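Local structure of CurM Sulfotransferase (Moorea producta, 4GBM) at residues Q119-L124 and L133-P138; S40-S45 and M176-L181; G87-F92 and L98-S103; T145-G150 and L205-Q210. The protein binds adenosine-3'-5'-diphosphate and probably transfers a sulfonate group from the donor PAPS to an intermediate of the curacin polyketide pathway. The protein carries 2 engineered substitutions. All blocks are in the same frame, centred on the assembly; numbering follows the deposited sequence.

Interaction 1 (Q119-L124 and L133-P138); sequences QVYGML and LVDKSP
Tyr121 and Asp135 meet because of two first torsions: chi1 of Tyr121, at -91°, departs from the usual staggered values and swings the ring out from its helix, while CG of Asp135 stands anti to the backbone N (chi1 -171°) and carries the carboxylate off the strand to receive it. The phenol OH donates to Asp135 OD1 across 2.5 Å, a very short hydrogen bond. OD1 also lies near the ring plane, 3.4 Å from Tyr121 CE2, so the carboxylate comes to the ring's edge and not over a face; the two planes are turned 45° against each other, and the side chains run at about a right angle. Leu133, two residues earlier on the same side of the strand, brings its CD2 methyl to that edge as well, in the ring plane and 3.9 Å from Tyr121 CE2. The bond, the Leu133 methyl and the Phe154 ring, met edge-to-face, together help set where the phenol lies. Tyr121, Leu133 and Asp135 are buried, yet the carboxylate is well supplied, since its other oxygen, OD2, is hydrogen-bonded to the hydroxyl of Tyr140; two hydroxyl partners would probably favour its ionised form. The contact ties helix 117-128 to strand 132-136, which follows it directly and pairs in parallel with strand 35-39, the strand leading into the nucleotide-binding loop of the sulfotransferase P-loop-type alpha/beta fold.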
loop_
_atom_site.group_PDB
_atom_site.type_symbol
_atom_site.label_atom_id
_atom_site.label_comp_id
_atom_site.label_asym_id
_atom_site.label_seq_id
_atom_site.Cartn_x
_atom_site.Cartn_y
_atom_site.Cartn_z
ATOM N N GLN A 119 17.290 -0.570 -11.433
ATOM C CA GLN A 119 18.122 -1.781 -11.399
ATOM C C GLN A 119 17.733 -2.713 -10.258
ATOM O O GLN A 119 17.742 -3.934 -10.419
ATOM C CB GLN A 119 19.606 -1.431 -11.304
ATOM C CG GLN A 119 20.214 -0.972 -12.612
ATOM C CD GLN A 119 21.627 -0.463 -12.424
ATOM O OE1 GLN A 119 21.865 0.470 -11.661
ATOM N NE2 GLN A 119 22.578 -1.087 -13.111
ATOM N N VAL A 120 17.383 -2.141 -9.106
ATOM C CA VAL A 120 17.000 -2.963 -7.958
ATOM C C VAL A 120 15.652 -3.633 -8.214
ATOM O O VAL A 120 15.482 -4.823 -7.941
ATOM C CB VAL A 120 17.019 -2.154 -6.637
ATOM C CG1 VAL A 120 16.499 -2.990 -5.469
ATOM C CG2 VAL A 120 18.438 -1.692 -6.355
ATOM N N TYR A 121 14.704 -2.881 -8.767
ATOM C CA TYR A 121 13.439 -3.479 -9.179
ATOM C C TYR A 121 13.659 -4.623 -10.181
ATOM O O TYR A 121 13.007 -5.662 -10.082
ATOM C CB TYR A 121 12.511 -2.435 -9.782
ATOM C CG TYR A 121 11.561 -1.729 -8.833
ATOM C CD1 TYR A 121 11.586 -0.341 -8.725
ATOM C CD2 TYR A 121 10.590 -2.436 -8.097
ATOM C CE1 TYR A 121 10.702 0.332 -7.898
ATOM C CE2 TYR A 121 9.690 -1.758 -7.264
ATOM C CZ TYR A 121 9.752 -0.377 -7.179
ATOM O OH TYR A 121 8.876 0.321 -6.371
ATOM N N GLY A 122 14.564 -4.428 -11.136
ATOM C CA GLY A 122 14.867 -5.458 -12.130
ATOM C C GLY A 122 15.412 -6.724 -11.485
ATOM O O GLY A 122 15.046 -7.844 -11.874
ATOM N N MET A 123 16.280 -6.534 -10.494
ATOM C CA MET A 123 16.829 -7.619 -9.676
ATOM C C MET A 123 15.743 -8.347 -8.884
ATOM O O MET A 123 15.743 -9.574 -8.801
ATOM C CB MET A 123 17.884 -7.052 -8.724
ATOM C CG MET A 123 18.581 -8.058 -7.824
ATOM S SD MET A 123 19.732 -7.225 -6.715
ATOM C CE MET A 123 20.633 -6.206 -7.877
ATOM N N LEU A 124 14.817 -7.595 -8.300
ATOM C CA LEU A 124 13.697 -8.217 -7.594
ATOM C C LEU A 124 12.844 -9.036 -8.554
ATOM O O LEU A 124 12.492 -10.179 -8.248
ATOM C CB LEU A 124 12.833 -7.178 -6.878
ATOM C CG LEU A 124 13.453 -6.444 -5.686
ATOM C CD1 LEU A 124 12.467 -5.443 -5.103
ATOM C CD2 LEU A 124 13.906 -7.431 -4.614
ATOM N N LEU A 133 5.294 -8.885 -8.980
ATOM C CA LEU A 133 5.409 -8.045 -7.794
ATOM C C LEU A 133 4.158 -7.202 -7.573
ATOM O O LEU A 133 3.632 -6.599 -8.508
ATOM C CB LEU A 133 6.629 -7.131 -7.922
ATOM C CG LEU A 133 6.920 -6.179 -6.764
ATOM C CD1 LEU A 133 7.269 -6.950 -5.502
ATOM C CD2 LEU A 133 8.067 -5.258 -7.145
ATOM N N VAL A 134 3.680 -7.214 -6.332
ATOM C CA VAL A 134 2.645 -6.301 -5.855
ATOM C C VAL A 134 3.333 -5.289 -4.969
ATOM O O VAL A 134 3.913 -5.638 -3.935
ATOM C CB VAL A 134 1.565 -7.037 -5.039
ATOM C CG1 VAL A 134 0.535 -6.041 -4.520
ATOM C CG2 VAL A 134 0.903 -8.128 -5.874
ATOM N N ASP A 135 3.280 -4.032 -5.392
ATOM C CA ASP A 135 3.968 -2.943 -4.714
ATOM C C ASP A 135 2.928 -2.011 -4.079
ATOM O O ASP A 135 2.241 -1.262 -4.771
ATOM C CB ASP A 135 4.868 -2.201 -5.715
ATOM C CG ASP A 135 5.780 -1.192 -5.050
ATOM O OD1 ASP A 135 6.808 -0.833 -5.667
ATOM O OD2 ASP A 135 5.476 -0.758 -3.921
ATOM N N LYS A 136 2.826 -2.074 -2.748
ATOM C CA LYS A 136 1.854 -1.290 -1.975
ATOM C C LYS A 136 2.528 -0.293 -1.035
ATOM O O LYS A 136 3.417 -0.665 -0.264
ATOM C CB LYS A 136 0.972 -2.231 -1.132
ATOM C CG LYS A 136 -0.178 -1.532 -0.353
ATOM C CD LYS A 136 0.246 -0.945 1.028
ATOM C CE LYS A 136 0.332 -2.023 2.111
ATOM N NZ LYS A 136 0.460 -1.364 3.453
ATOM N N SER A 137 2.082 0.962 -1.088
ATOM C CA SER A 137 2.407 1.952 -0.052
ATOM C C SER A 137 1.410 3.102 -0.099
ATOM O O SER A 137 1.200 3.682 -1.160
ATOM C CB SER A 137 3.823 2.521 -0.210
ATOM O OG SER A 137 4.055 3.529 0.765
ATOM N N PRO A 138 0.811 3.461 1.051
ATOM C CA PRO A 138 -0.093 4.613 1.033
ATOM C C PRO A 138 0.627 5.933 0.753
ATOM O O PRO A 138 -0.007 6.912 0.336
ATOM C CB PRO A 138 -0.691 4.618 2.446
ATOM C CG PRO A 138 -0.568 3.237 2.914
ATOM C CD PRO A 138 0.732 2.724 2.322
#

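Interaction 2 (S40-S45 and M176-L181); sequences SPRSGS and MRMQKL. With A3P (adenosine-3'-5'-diphosphate), chain G.
Arg42 is packed tightly between Met176 and the nucleotide. Met176 CG lies 3.5 Å above one face of the guanidinium, displaced toward its rim, and C5' of adenosine-3'-5'-diphosphate lies over the centre of the opposite face at 3.9 Å. At the edge, in the guanidinium plane, NH1 donates to O1P of the 3'-phosphate over 2.9 Å in a nearly straight bond (168°). The chain bends at chi2 and chi3 (-51° and -60°), folding the guanidinium back to the nucleotide, and Met178 SD sits 3.6 Å from Arg42 CD. NE has its own partner, Ser172 OG, which also bonds the nucleotide. The contact thins out beyond this: Met178 CE only brushes Pro41 CB at 4.2 Å, the solvent side begins at Met176, itself partly exposed, and Lys180 and Leu181 are exposed. Replacing Arg42 by an alanine would probably leave the 3'-phosphate O1P without this mate and open a gap between Met176 and C5'. The rest of segment 40-45 wraps the 5'-phosphate: Ser45 N and Ser45 OG both bond O4P, and Gly44 N bonds O5' at 3.0 Å, the strand-loop-helix phosphate-binding loop of sulfotransferases, related to the P-loop.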
loop_
_atom_site.group_PDB
_atom_site.type_symbol
_atom_site.label_atom_id
_atom_site.label_comp_id
_atom_site.label_asym_id
_atom_site.label_seq_id
_atom_site.Cartn_x
_atom_site.Cartn_y
_atom_site.Cartn_z
ATOM N N SER A 40 -5.172 5.957 0.240
ATOM C CA SER A 40 -4.939 6.803 1.405
ATOM C C SER A 40 -4.460 5.913 2.553
ATOM O O SER A 40 -4.769 4.718 2.578
ATOM C CB SER A 40 -6.248 7.506 1.789
ATOM O OG SER A 40 -6.208 8.049 3.101
ATOM N N PRO A 41 -3.716 6.482 3.522
ATOM C CA PRO A 41 -3.453 5.749 4.763
ATOM C C PRO A 41 -4.741 5.207 5.400
ATOM O O PRO A 41 -5.820 5.776 5.201
ATOM C CB PRO A 41 -2.865 6.842 5.667
ATOM C CG PRO A 41 -2.099 7.684 4.714
ATOM C CD PRO A 41 -3.006 7.779 3.507
ATOM N N ARG A 42 -4.613 4.119 6.156
ATOM C CA ARG A 42 -5.691 3.546 6.995
ATOM C C ARG A 42 -6.870 2.968 6.202
ATOM O O ARG A 42 -7.996 2.907 6.705
ATOM C CB ARG A 42 -6.205 4.564 8.059
ATOM C CG ARG A 42 -5.129 5.420 8.730
ATOM C CD ARG A 42 -3.994 4.568 9.280
ATOM N NE ARG A 42 -4.436 3.597 10.285
ATOM C CZ ARG A 42 -3.614 2.733 10.872
ATOM N NH1 ARG A 42 -4.070 1.894 11.795
ATOM N NH2 ARG A 42 -2.326 2.715 10.533
ATOM N N SER A 43 -6.609 2.532 4.970
ATOM C CA SER A 43 -7.678 2.065 4.078
ATOM C C SER A 43 -7.749 0.552 3.940
ATOM O O SER A 43 -8.467 0.045 3.074
ATOM C CB SER A 43 -7.534 2.712 2.694
ATOM O OG SER A 43 -7.655 4.124 2.791
ATOM N N GLY A 44 -7.025 -0.161 4.805
ATOM C CA GLY A 44 -6.948 -1.624 4.737
ATOM C C GLY A 44 -5.939 -2.114 3.707
ATOM O O GLY A 44 -6.043 -3.248 3.216
ATOM N N SER A 45 -4.961 -1.268 3.376
ATOM C CA SER A 45 -3.966 -1.626 2.343
ATOM C C SER A 45 -3.098 -2.816 2.755
ATOM O O SER A 45 -2.785 -3.667 1.921
ATOM C CB SER A 45 -3.103 -0.414 1.943
ATOM O OG SER A 45 -2.237 -0.019 2.998
ATOM N N MET A 176 -4.446 6.958 15.765
ATOM C CA MET A 176 -3.077 6.450 15.649
ATOM C C MET A 176 -2.022 7.547 15.787
ATOM O O MET A 176 -0.820 7.270 15.758
ATOM C CB MET A 176 -2.900 5.675 14.336
ATOM C CG MET A 176 -3.768 4.413 14.245
ATOM S SD MET A 176 -3.483 3.252 15.589
ATOM C CE MET A 176 -1.806 2.725 15.235
ATOM N N ARG A 177 -2.491 8.788 15.934
ATOM C CA ARG A 177 -1.633 9.960 16.173
ATOM C C ARG A 177 -0.614 10.186 15.058
ATOM O O ARG A 177 0.559 10.477 15.313
ATOM C CB ARG A 177 -0.944 9.859 17.539
ATOM C CG ARG A 177 -1.925 9.930 18.696
ATOM C CD ARG A 177 -1.285 9.613 20.034
ATOM N NE ARG A 177 -2.152 10.031 21.133
ATOM C CZ ARG A 177 -3.271 9.410 21.505
ATOM N NH1 ARG A 177 -3.691 8.320 20.867
ATOM N NH2 ARG A 177 -3.979 9.887 22.519
ATOM N N MET A 178 -1.081 10.063 13.819
ATOM C CA MET A 178 -0.200 10.153 12.658
ATOM C C MET A 178 0.049 11.568 12.140
ATOM O O MET A 178 0.845 11.750 11.220
ATOM C CB MET A 178 -0.739 9.270 11.534
ATOM C CG MET A 178 -0.641 7.796 11.844
ATOM S SD MET A 178 -1.524 6.801 10.647
ATOM C CE MET A 178 -0.526 7.049 9.177
ATOM N N GLN A 179 -0.611 12.566 12.725
ATOM C CA GLN A 179 -0.471 13.957 12.247
ATOM C C GLN A 179 0.985 14.445 12.116
ATOM O O GLN A 179 1.295 15.244 11.226
ATOM C CB GLN A 179 -1.315 14.940 13.081
ATOM C CG GLN A 179 -1.112 14.877 14.591
ATOM C CD GLN A 179 -2.048 13.900 15.300
ATOM O OE1 GLN A 179 -2.577 12.959 14.698
ATOM N NE2 GLN A 179 -2.249 14.124 16.595
ATOM N N LYS A 180 1.866 13.940 12.981
ATOM C CA LYS A 180 3.287 14.306 12.966
ATOM C C LYS A 180 3.988 13.927 11.655
ATOM O O LYS A 180 4.876 14.643 11.190
ATOM C CB LYS A 180 4.006 13.662 14.156
ATOM C CG LYS A 180 5.381 14.243 14.468
ATOM C CD LYS A 180 6.080 13.477 15.591
ATOM C CE LYS A 180 6.545 12.094 15.137
ATOM N NZ LYS A 180 7.245 11.362 16.223
ATOM N N LEU A 181 3.568 12.809 11.060
ATOM C CA LEU A 181 4.192 12.270 9.844
ATOM C C LEU A 181 4.014 13.159 8.610
ATOM O O LEU A 181 4.789 13.068 7.653
ATOM C CB LEU A 181 3.655 10.865 9.547
ATOM C CG LEU A 181 3.781 9.800 10.642
ATOM C CD1 LEU A 181 2.826 8.652 10.359
ATOM C CD2 LEU A 181 5.217 9.294 10.791
HETATM P P1 A3P G . -7.391 0.680 12.438
HETATM O O1P A3P G . -6.756 1.962 12.912
HETATM O O2P A3P G . -6.779 -0.556 13.049
HETATM O O3P A3P G . -8.893 0.721 12.463
HETATM P P2 A3P G . -3.610 0.380 6.302
HETATM O O4P A3P G . -3.923 0.939 4.950
HETATM O O5P A3P G . -2.871 1.301 7.230
HETATM O O6P A3P G . -3.026 -1.006 6.243
HETATM O "O5'" A3P G . -5.053 0.220 7.016
HETATM C "C5'" A3P G . -5.111 -0.079 8.415
HETATM C "C4'" A3P G . -6.550 -0.412 8.722
HETATM O "O4'" A3P G . -6.865 -1.680 8.134
HETATM C "C3'" A3P G . -6.798 -0.621 10.203
HETATM O "O3'" A3P G . -6.988 0.640 10.862
HETATM C "C2'" A3P G . -8.040 -1.504 10.171
HETATM O "O2'" A3P G . -9.231 -0.713 10.140
HETATM C "C1'" A3P G . -7.934 -2.274 8.859
HETATM N N9 A3P G . -7.607 -3.699 9.122
HETATM C C8 A3P G . -6.434 -4.215 9.543
HETATM N N7 A3P G . -6.518 -5.563 9.705
HETATM C C5 A3P G . -7.780 -5.913 9.380
HETATM C C6 A3P G . -8.563 -7.170 9.318
HETATM N N6 A3P G . -7.978 -8.350 9.640
HETATM N N1 A3P G . -9.862 -7.083 8.924
HETATM C C2 A3P G . -10.445 -5.910 8.587
HETATM N N3 A3P G . -9.785 -4.733 8.615
HETATM C C4 A3P G . -8.486 -4.690 8.990
#

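Interaction 3 (G87-F92 and L98-S103); sequences GLQKTF and LDATAS. With SO4 (sulfate ion), chain Q.
In the pair of consecutive helices 87-96 and 100-113, joined by a short turn, Ser103 meets Gln89. Ser103 OG donates to the backbone O of Gln89 at 2.7 Å, arriving in the carbonyl plane on a lone pair with a C=O...donor angle of 121°. That reach follows from its first torsion, which sets OG anti to the Ser103 N (chi1 -176°). The same oxygen also presses on Phe92 CB, 3.2 Å away, and on Gln89 CG at 3.7 Å, so the hydroxyl lies in a notch between side chains one turn apart on helix 87-96. The Gln89 chain runs extended past it, alongside Ala100. The second helix starts with an N-cap: Asp99 OD1 accepts from Ala102 N at 3.0 Å, while just before it Leu98 CD1 rests near the backbone O of Phe92, at 3.9 Å. At the N-terminal end of the first helix a sulfate ion, probably from the crystallisation liquor, takes a bond from Gln89 N to its O3 of 2.8 Å and is also held by Arg75; the helix end would be expected to favour such an anion. Phe92 continues inward to Leu106 and Ile107, and to Met123 and Leu124 of helix 117-128.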
loop_
_atom_site.group_PDB
_atom_site.type_symbol
_atom_site.label_atom_id
_atom_site.label_comp_id
_atom_site.label_asym_id
_atom_site.label_seq_id
_atom_site.Cartn_x
_atom_site.Cartn_y
_atom_site.Cartn_z
ATOM N N GLY A 87 10.863 -4.319 4.728
ATOM C CA GLY A 87 10.267 -4.938 3.540
ATOM C C GLY A 87 11.306 -5.436 2.549
ATOM O O GLY A 87 11.237 -6.576 2.079
ATOM N N LEU A 88 12.274 -4.584 2.229
ATOM C CA LEU A 88 13.323 -4.962 1.279
ATOM C C LEU A 88 14.225 -6.066 1.827
ATOM O O LEU A 88 14.524 -7.031 1.121
ATOM C CB LEU A 88 14.139 -3.738 0.843
ATOM C CG LEU A 88 15.139 -3.946 -0.303
ATOM C CD1 LEU A 88 14.426 -4.315 -1.613
ATOM C CD2 LEU A 88 15.975 -2.687 -0.488
ATOM N N GLN A 89 14.632 -5.936 3.089
ATOM C CA GLN A 89 15.426 -6.971 3.764
ATOM C C GLN A 89 14.693 -8.314 3.799
ATOM O O GLN A 89 15.274 -9.347 3.471
ATOM C CB GLN A 89 15.802 -6.518 5.174
ATOM C CG GLN A 89 16.853 -7.368 5.851
ATOM C CD GLN A 89 17.156 -6.898 7.264
ATOM O OE1 GLN A 89 16.721 -7.507 8.239
ATOM N NE2 GLN A 89 17.899 -5.802 7.378
ATOM N N LYS A 90 13.411 -8.289 4.173
ATOM C CA LYS A 90 12.588 -9.498 4.201
ATOM C C LYS A 90 12.394 -10.101 2.820
ATOM O O LYS A 90 12.334 -11.326 2.680
ATOM C CB LYS A 90 11.224 -9.223 4.849
ATOM C CG LYS A 90 11.288 -9.087 6.361
ATOM C CD LYS A 90 9.916 -8.782 6.945
ATOM C CE LYS A 90 9.979 -8.677 8.463
ATOM N NZ LYS A 90 10.407 -9.948 9.108
ATOM N N THR A 91 12.289 -9.241 1.804
ATOM C CA THR A 91 12.139 -9.710 0.431
ATOM C C THR A 91 13.330 -10.570 0.013
ATOM O O THR A 91 13.145 -11.700 -0.440
ATOM C CB THR A 91 11.904 -8.540 -0.553
ATOM O OG1 THR A 91 10.603 -7.993 -0.313
ATOM C CG2 THR A 91 11.978 -9.014 -1.995
ATOM N N PHE A 92 14.546 -10.051 0.186
ATOM C CA PHE A 92 15.737 -10.822 -0.163
ATOM C C PHE A 92 15.894 -12.085 0.692
ATOM O O PHE A 92 16.375 -13.108 0.203
ATOM C CB PHE A 92 17.003 -9.952 -0.118
ATOM C CG PHE A 92 17.147 -9.023 -1.298
ATOM C CD1 PHE A 92 17.237 -9.526 -2.596
ATOM C CD2 PHE A 92 17.207 -7.647 -1.111
ATOM C CE1 PHE A 92 17.372 -8.668 -3.685
ATOM C CE2 PHE A 92 17.341 -6.779 -2.196
ATOM C CZ PHE A 92 17.426 -7.289 -3.480
ATOM N N LEU A 98 17.805 -16.358 2.782
ATOM C CA LEU A 98 18.900 -15.755 3.540
ATOM C C LEU A 98 18.473 -15.411 4.953
ATOM O O LEU A 98 17.305 -15.101 5.196
ATOM C CB LEU A 98 19.374 -14.466 2.857
ATOM C CG LEU A 98 19.984 -14.533 1.460
ATOM C CD1 LEU A 98 20.243 -13.131 0.930
ATOM C CD2 LEU A 98 21.261 -15.351 1.480
ATOM N N ASP A 99 19.420 -15.446 5.885
ATOM C CA ASP A 99 19.167 -14.863 7.197
ATOM C C ASP A 99 19.275 -13.341 7.093
ATOM O O ASP A 99 19.694 -12.814 6.053
ATOM C CB ASP A 99 20.057 -15.462 8.303
ATOM C CG ASP A 99 21.547 -15.202 8.101
ATOM O OD1 ASP A 99 21.939 -14.392 7.236
ATOM O OD2 ASP A 99 22.341 -15.821 8.841
ATOM N N ALA A 100 18.869 -12.647 8.152
ATOM C CA ALA A 100 18.761 -11.187 8.143
ATOM C C ALA A 100 20.096 -10.491 7.896
ATOM O O ALA A 100 20.154 -9.470 7.206
ATOM C CB ALA A 100 18.129 -10.693 9.438
ATOM N N THR A 101 21.162 -11.046 8.461
ATOM C CA THR A 101 22.491 -10.465 8.321
ATOM C C THR A 101 22.985 -10.538 6.871
ATOM O O THR A 101 23.563 -9.575 6.369
ATOM C CB THR A 101 23.504 -11.102 9.308
ATOM O OG1 THR A 101 22.968 -11.040 10.636
ATOM C CG2 THR A 101 24.836 -10.355 9.281
ATOM N N ALA A 102 22.744 -11.669 6.203
ATOM C CA ALA A 102 23.181 -11.847 4.815
ATOM C C ALA A 102 22.374 -10.967 3.862
ATOM O O ALA A 102 22.927 -10.404 2.913
ATOM C CB ALA A 102 23.105 -13.320 4.396
ATOM N N SER A 103 21.071 -10.847 4.126
ATOM C CA SER A 103 20.204 -9.971 3.338
ATOM C C SER A 103 20.645 -8.509 3.474
ATOM O O SER A 103 20.746 -7.789 2.475
ATOM C CB SER A 103 18.747 -10.142 3.761
ATOM O OG SER A 103 17.884 -9.364 2.952
HETATM S S SO4 Q . 15.893 -2.407 4.321
HETATM O O1 SO4 Q . 16.033 -2.038 2.918
HETATM O O2 SO4 Q . 15.378 -1.237 5.033
HETATM O O3 SO4 Q . 14.941 -3.500 4.463
HETATM O O4 SO4 Q . 17.216 -2.759 4.820
#

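Interaction 4 (T145-G150 and L205-Q210); sequences TILERG and LNFLSQ
Leu147 lies over the face of the Phe207 ring, backbone end first. Its CB is 3.8 Å from the ring centroid and only 14° off the ring normal, which defines a CH-pi contact; the nearest ring atom is CD1 at 3.7 Å, so the methylene is offset toward that rim. Further out, the methyl Leu147 CD1 turns to the root of the phenylalanine and touches Phe207 CB at 3.8 Å, and the two side chains cross obliquely. The far part of the ring meets backbone instead: Phe207 CE1 stands 3.4 Å from Leu147 O, and CZ is nearly as close. A chi1 of 170° turns the Phe207 ring away from its own backbone N and across toward helix 144-153. The backbones approach closely here, with Leu147 CA and Phe207 CA 7.1 Å apart. An alanine at Phe207 would probably open a gap beneath Leu147 CB and leave the ring of Tyr159 without its edge-to-face partner. The contact joins the C-terminal part of helix 189-208 to helix 144-153. Leu147 and Phe207 both rest on Leu38 of strand 35-39, and Leu208, beside the contact, packs on Tyr159 and Tyr161 of strand 158-163, so the two helices lie against the same region of the central parallel sheet.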
loop_
_atom_site.group_PDB
_atom_site.type_symbol
_atom_site.label_atom_id
_atom_site.label_comp_id
_atom_site.label_asym_id
_atom_site.label_seq_id
_atom_site.Cartn_x
_atom_site.Cartn_y
_atom_site.Cartn_z
ATOM N N THR A 145 4.398 13.234 -8.237
ATOM C CA THR A 145 5.640 12.853 -8.916
ATOM C C THR A 145 6.067 11.409 -8.638
ATOM O O THR A 145 6.737 10.800 -9.469
ATOM C CB THR A 145 6.815 13.829 -8.638
ATOM O OG1 THR A 145 7.096 13.865 -7.235
ATOM C CG2 THR A 145 6.479 15.236 -9.139
ATOM N N ILE A 146 5.669 10.852 -7.489
ATOM C CA ILE A 146 5.964 9.447 -7.190
ATOM C C ILE A 146 5.084 8.525 -8.041
ATOM O O ILE A 146 5.575 7.551 -8.611
ATOM C CB ILE A 146 5.829 9.104 -5.686
ATOM C CG1 ILE A 146 6.873 9.870 -4.864
ATOM C CG2 ILE A 146 5.977 7.590 -5.467
ATOM C CD1 ILE A 146 6.668 9.775 -3.336
ATOM N N LEU A 147 3.793 8.847 -8.137
ATOM C CA LEU A 147 2.884 8.101 -9.018
ATOM C C LEU A 147 3.400 8.084 -10.456
ATOM O O LEU A 147 3.399 7.038 -11.120
ATOM C CB LEU A 147 1.464 8.685 -8.952
ATOM C CG LEU A 147 0.774 8.650 -7.581
ATOM C CD1 LEU A 147 -0.576 9.338 -7.654
ATOM C CD2 LEU A 147 0.606 7.206 -7.069
ATOM N N GLU A 148 3.874 9.237 -10.922
ATOM C CA GLU A 148 4.422 9.362 -12.270
ATOM C C GLU A 148 5.680 8.522 -12.468
ATOM O O GLU A 148 5.904 8.009 -13.568
ATOM C CB GLU A 148 4.684 10.829 -12.617
ATOM C CG GLU A 148 3.408 11.622 -12.871
ATOM C CD GLU A 148 3.678 13.051 -13.284
ATOM O OE1 GLU A 148 4.273 13.807 -12.481
ATOM O OE2 GLU A 148 3.284 13.423 -14.411
ATOM N N ARG A 149 6.485 8.360 -11.412
ATOM C CA ARG A 149 7.704 7.555 -11.518
ATOM C C ARG A 149 7.400 6.084 -11.838
ATOM O O ARG A 149 8.176 5.432 -12.541
ATOM C CB ARG A 149 8.596 7.692 -10.274
ATOM C CG ARG A 149 10.039 7.240 -10.517
ATOM C CD ARG A 149 10.963 7.503 -9.337
ATOM N NE ARG A 149 11.336 8.911 -9.211
ATOM C CZ ARG A 149 10.789 9.749 -8.337
ATOM N NH1 ARG A 149 9.846 9.319 -7.510
ATOM N NH2 ARG A 149 11.186 11.012 -8.287
ATOM N N GLY A 150 6.272 5.572 -11.346
ATOM C CA GLY A 150 5.844 4.208 -11.661
ATOM C C GLY A 150 5.680 3.998 -13.163
ATOM O O GLY A 150 6.109 2.983 -13.718
ATOM N N LEU A 205 -7.040 9.916 -8.221
ATOM C CA LEU A 205 -8.042 10.192 -9.248
ATOM C C LEU A 205 -7.436 10.907 -10.449
ATOM O O LEU A 205 -7.687 10.518 -11.604
ATOM C CB LEU A 205 -9.201 11.005 -8.661
ATOM C CG LEU A 205 -10.090 10.219 -7.691
ATOM C CD1 LEU A 205 -10.932 11.161 -6.833
ATOM C CD2 LEU A 205 -10.971 9.255 -8.470
ATOM N N ASN A 206 -6.639 11.942 -10.183
ATOM C CA ASN A 206 -5.969 12.690 -11.250
ATOM C C ASN A 206 -5.025 11.815 -12.071
ATOM O O ASN A 206 -5.019 11.879 -13.299
ATOM C CB ASN A 206 -5.205 13.890 -10.678
ATOM C CG ASN A 206 -6.125 14.986 -10.156
ATOM O OD1 ASN A 206 -7.330 14.976 -10.398
ATOM N ND2 ASN A 206 -5.551 15.936 -9.427
ATOM N N PHE A 207 -4.224 11.009 -11.379
ATOM C CA PHE A 207 -3.260 10.125 -12.020
ATOM C C PHE A 207 -3.952 9.071 -12.893
ATOM O O PHE A 207 -3.613 8.890 -14.069
ATOM C CB PHE A 207 -2.398 9.480 -10.931
ATOM C CG PHE A 207 -1.521 8.365 -11.406
ATOM C CD1 PHE A 207 -0.402 8.621 -12.201
ATOM C CD2 PHE A 207 -1.785 7.060 -11.012
ATOM C CE1 PHE A 207 0.426 7.587 -12.627
ATOM C CE2 PHE A 207 -0.963 6.011 -11.433
ATOM C CZ PHE A 207 0.148 6.279 -12.241
ATOM N N LEU A 208 -4.950 8.410 -12.319
ATOM C CA LEU A 208 -5.632 7.332 -13.025
ATOM C C LEU A 208 -6.491 7.822 -14.183
ATOM O O LEU A 208 -6.743 7.066 -15.131
ATOM C CB LEU A 208 -6.456 6.484 -12.054
ATOM C CG LEU A 208 -5.655 5.675 -11.027
ATOM C CD1 LEU A 208 -6.611 4.888 -10.162
ATOM C CD2 LEU A 208 -4.647 4.736 -11.688
ATOM N N SER A 209 -6.920 9.083 -14.129
ATOM C CA SER A 209 -7.743 9.641 -15.201
ATOM C C SER A 209 -7.006 9.651 -16.541
ATOM O O SER A 209 -7.635 9.661 -17.601
ATOM C CB SER A 209 -8.234 11.048 -14.850
ATOM O OG SER A 209 -7.202 12.009 -14.984
ATOM N N GLN A 210 -5.675 9.630 -16.478
ATOM C CA GLN A 210 -4.823 9.658 -17.671
ATOM C C GLN A 210 -4.467 8.269 -18.205
ATOM O O GLN A 210 -3.867 8.155 -19.275
ATOM C CB GLN A 210 -3.522 10.413 -17.375
ATOM C CG GLN A 210 -3.706 11.856 -16.947
ATOM C CD GLN A 210 -2.459 12.697 -17.170
ATOM O OE1 GLN A 210 -1.513 12.276 -17.848
ATOM N NE2 GLN A 210 -2.461 13.899 -16.616
#

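Overall arrangement
From the N terminus, residues 40-45 open the longest loop, which interaction 2 closes only at 176-181. Interactions 3 and 1 are nested inside it, in series: the first joins neighbouring helices 87-96 and 100-113, the second helix 117-128 and strand 132-136. They touch through Leu124, whose CD2 lies 3.6 Å from Thr91 CG2. Interaction 1 also adjoins interaction 2, as Lys136 NZ is 3.0 Å from Ser45 OG, linking sheet and phosphate-binding loop. Interaction 4 opens after interaction 1 closes, and its segments alternate with those of interaction 2, so their loops cross. It lies about 30 Å from interaction 3, centre to centre, and packs helices 144-153 and 189-208 together against the sheet.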